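Local coordinates for transcriptional regulator, PadR family (Enterococcus faecalis, PDB 3HHH), which probably binds DNA through a winged helix-turn-helix domain and regulates transcription as a dimeric member of the PadR family, at residues G16-I21 and Y50-R55. Sequence-based numbering, arbitrary orientation.
Sequences GLVLAI and YTILLR
Residues 16-21, from the middle of helix 13-24, and residues 50-55, from helix 46-58, come closest at V18 and I52, whose CA atoms are 8.1 Å apart. Each segment keeps its own helical bonding, with A20 N reaching G16 O at 3.0 Å and L54 N reaching Y50 O at 2.9 Å. The contact between them is made by side chains alone.

V18 is the centre of it, leaving its backbone toward the facing helix and dividing its two methyls between consecutive residues there. Its CG2 meets the branch methyl of I52, CG2 to CG2 at 4.1 Å. The other methyl, V18 CG1, lies 4.1 Å from L53 CD2. I52 likewise leaves its backbone toward helix 13-24; a chi1 of -72° sets CG1 beside the backbone N and puts CG2 anti to it, and this short branch, rather than the CD1 end, does the touching. L53 starts out flanking the interface, and only the end of its side chain bends nearer to V18.

Other residues extend this small contact into a core. I52 also packs on L14 and E15 of helix 13-24, while L53 touches I22 of that helix and I32 of helix 29-37. On other sides of helix 13-24, A20 meets L88 and W92 of the long helix 82-106, L17 packs on V102 of the second subunit and I21 on M105 of the second subunit. Helices 13-24, 29-37 and 46-58, followed by the hairpin of strands 62-69 and 74-80, form the winged helix-turn-helix fold, in which helix 46-58 is probably the recognition helix. Between residues 16-21 and 50-55, V18, I52 and L53 together bury 109 Å², an apolar contact resting on methyl packing without directional bonds.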
loop_
_atom_site.group_PDB
_atom_site.type_symbol
_atom_site.label_atom_id
_atom_site.label_comp_id
_atom_site.label_asym_id
_atom_site.label_seq_id
_atom_site.Cartn_x
_atom_site.Cartn_y
_atom_site.Cartn_z
ATOM N N GLY B 16 -1.683 2.441 9.121
ATOM C CA GLY B 16 -0.563 3.236 9.608
ATOM C C GLY B 16 -0.909 4.699 9.785
ATOM O O GLY B 16 -0.536 5.309 10.782
ATOM N N LEU B 17 -1.618 5.260 8.812
ATOM C CA LEU B 17 -2.038 6.658 8.873
ATOM C C LEU B 17 -3.066 6.891 9.976
ATOM O O LEU B 17 -3.071 7.941 10.613
ATOM C CB LEU B 17 -2.627 7.098 7.530
ATOM C CG LEU B 17 -1.689 7.101 6.323
ATOM C CD1 LEU B 17 -2.442 7.602 5.099
ATOM C CD2 LEU B 17 -0.443 7.953 6.590
ATOM N N VAL B 18 -3.943 5.915 10.190
ATOM C CA VAL B 18 -4.932 5.998 11.261
ATOM C C VAL B 18 -4.221 6.034 12.610
ATOM O O VAL B 18 -4.509 6.893 13.439
ATOM C CB VAL B 18 -5.951 4.831 11.196
ATOM C CG1 VAL B 18 -6.716 4.698 12.503
ATOM C CG2 VAL B 18 -6.910 5.039 10.030
ATOM N N LEU B 19 -3.280 5.119 12.823
ATOM C CA LEU B 19 -2.485 5.140 14.048
ATOM C C LEU B 19 -1.835 6.515 14.218
ATOM O O LEU B 19 -1.894 7.108 15.300
ATOM C CB LEU B 19 -1.414 4.043 14.038
ATOM C CG LEU B 19 -1.877 2.587 14.160
ATOM C CD1 LEU B 19 -0.665 1.663 14.242
ATOM C CD2 LEU B 19 -2.778 2.381 15.364
ATOM N N ALA B 20 -1.245 7.019 13.132
ATOM C CA ALA B 20 -0.592 8.328 13.113
ATOM C C ALA B 20 -1.510 9.439 13.605
ATOM O O ALA B 20 -1.125 10.226 14.475
ATOM C CB ALA B 20 -0.098 8.647 11.710
ATOM N N ILE B 21 -2.720 9.495 13.049
ATOM C CA ILE B 21 -3.696 10.523 13.422
ATOM C C ILE B 21 -4.068 10.441 14.905
ATOM O O ILE B 21 -4.115 11.462 15.592
ATOM C CB ILE B 21 -4.973 10.435 12.563
ATOM C CG1 ILE B 21 -4.672 10.833 11.118
ATOM C CG2 ILE B 21 -6.060 11.342 13.118
ATOM C CD1 ILE B 21 -5.741 10.402 10.132
ATOM N N TYR B 50 -13.973 3.030 10.349
ATOM C CA TYR B 50 -14.632 2.231 11.384
ATOM C C TYR B 50 -14.106 0.795 11.401
ATOM O O TYR B 50 -13.710 0.289 12.452
ATOM C CB TYR B 50 -16.144 2.242 11.148
ATOM C CG TYR B 50 -16.961 1.491 12.176
ATOM C CD1 TYR B 50 -17.153 2.007 13.457
ATOM C CD2 TYR B 50 -17.567 0.277 11.858
ATOM C CE1 TYR B 50 -17.914 1.324 14.401
ATOM C CE2 TYR B 50 -18.329 -0.411 12.795
ATOM C CZ TYR B 50 -18.499 0.115 14.062
ATOM O OH TYR B 50 -19.257 -0.574 14.983
ATOM N N THR B 51 -14.091 0.155 10.230
ATOM C CA THR B 51 -13.597 -1.218 10.099
ATOM C C THR B 51 -12.170 -1.325 10.617
ATOM O O THR B 51 -11.838 -2.250 11.357
ATOM C CB THR B 51 -13.623 -1.700 8.629
ATOM O OG1 THR B 51 -14.939 -1.536 8.088
ATOM C CG2 THR B 51 -13.219 -3.166 8.531
ATOM N N ILE B 52 -11.334 -0.372 10.213
ATOM C CA ILE B 52 -9.944 -0.313 10.656
ATOM C C ILE B 52 -9.854 -0.116 12.168
ATOM O O ILE B 52 -9.050 -0.774 12.829
ATOM C CB ILE B 52 -9.167 0.814 9.928
ATOM C CG1 ILE B 52 -8.917 0.417 8.469
ATOM C CG2 ILE B 52 -7.845 1.111 10.631
ATOM C CD1 ILE B 52 -8.391 1.545 7.610
ATOM N N LEU B 53 -10.690 0.772 12.707
ATOM C CA LEU B 53 -10.697 1.060 14.144
ATOM C C LEU B 53 -11.101 -0.157 14.982
ATOM O O LEU B 53 -10.534 -0.389 16.054
ATOM C CB LEU B 53 -11.615 2.246 14.458
ATOM C CG LEU B 53 -11.075 3.623 14.063
ATOM C CD1 LEU B 53 -12.195 4.661 14.051
ATOM C CD2 LEU B 53 -9.937 4.046 14.995
ATOM N N LEU B 54 -12.072 -0.930 14.501
ATOM C CA LEU B 54 -12.426 -2.196 15.148
ATOM C C LEU B 54 -11.199 -3.096 15.275
ATOM O O LEU B 54 -10.956 -3.676 16.333
ATOM C CB LEU B 54 -13.537 -2.928 14.378
ATOM C CG LEU B 54 -14.977 -2.535 14.725
ATOM C CD1 LEU B 54 -15.952 -3.036 13.661
ATOM C CD2 LEU B 54 -15.361 -3.060 16.105
ATOM N N ARG B 55 -10.422 -3.194 14.200
ATOM C CA ARG B 55 -9.255 -4.071 14.182
ATOM C C ARG B 55 -8.145 -3.570 15.107
ATOM O O ARG B 55 -7.515 -4.362 15.811
ATOM C CB ARG B 55 -8.721 -4.239 12.755
ATOM C CG ARG B 55 -7.613 -5.278 12.658
ATOM C CD ARG B 55 -7.221 -5.591 11.225
ATOM N NE ARG B 55 -6.081 -6.506 11.196
ATOM C CZ ARG B 55 -4.813 -6.150 11.405
ATOM N NH1 ARG B 55 -4.491 -4.883 11.651
ATOM N NH2 ARG B 55 -3.854 -7.071 11.363
#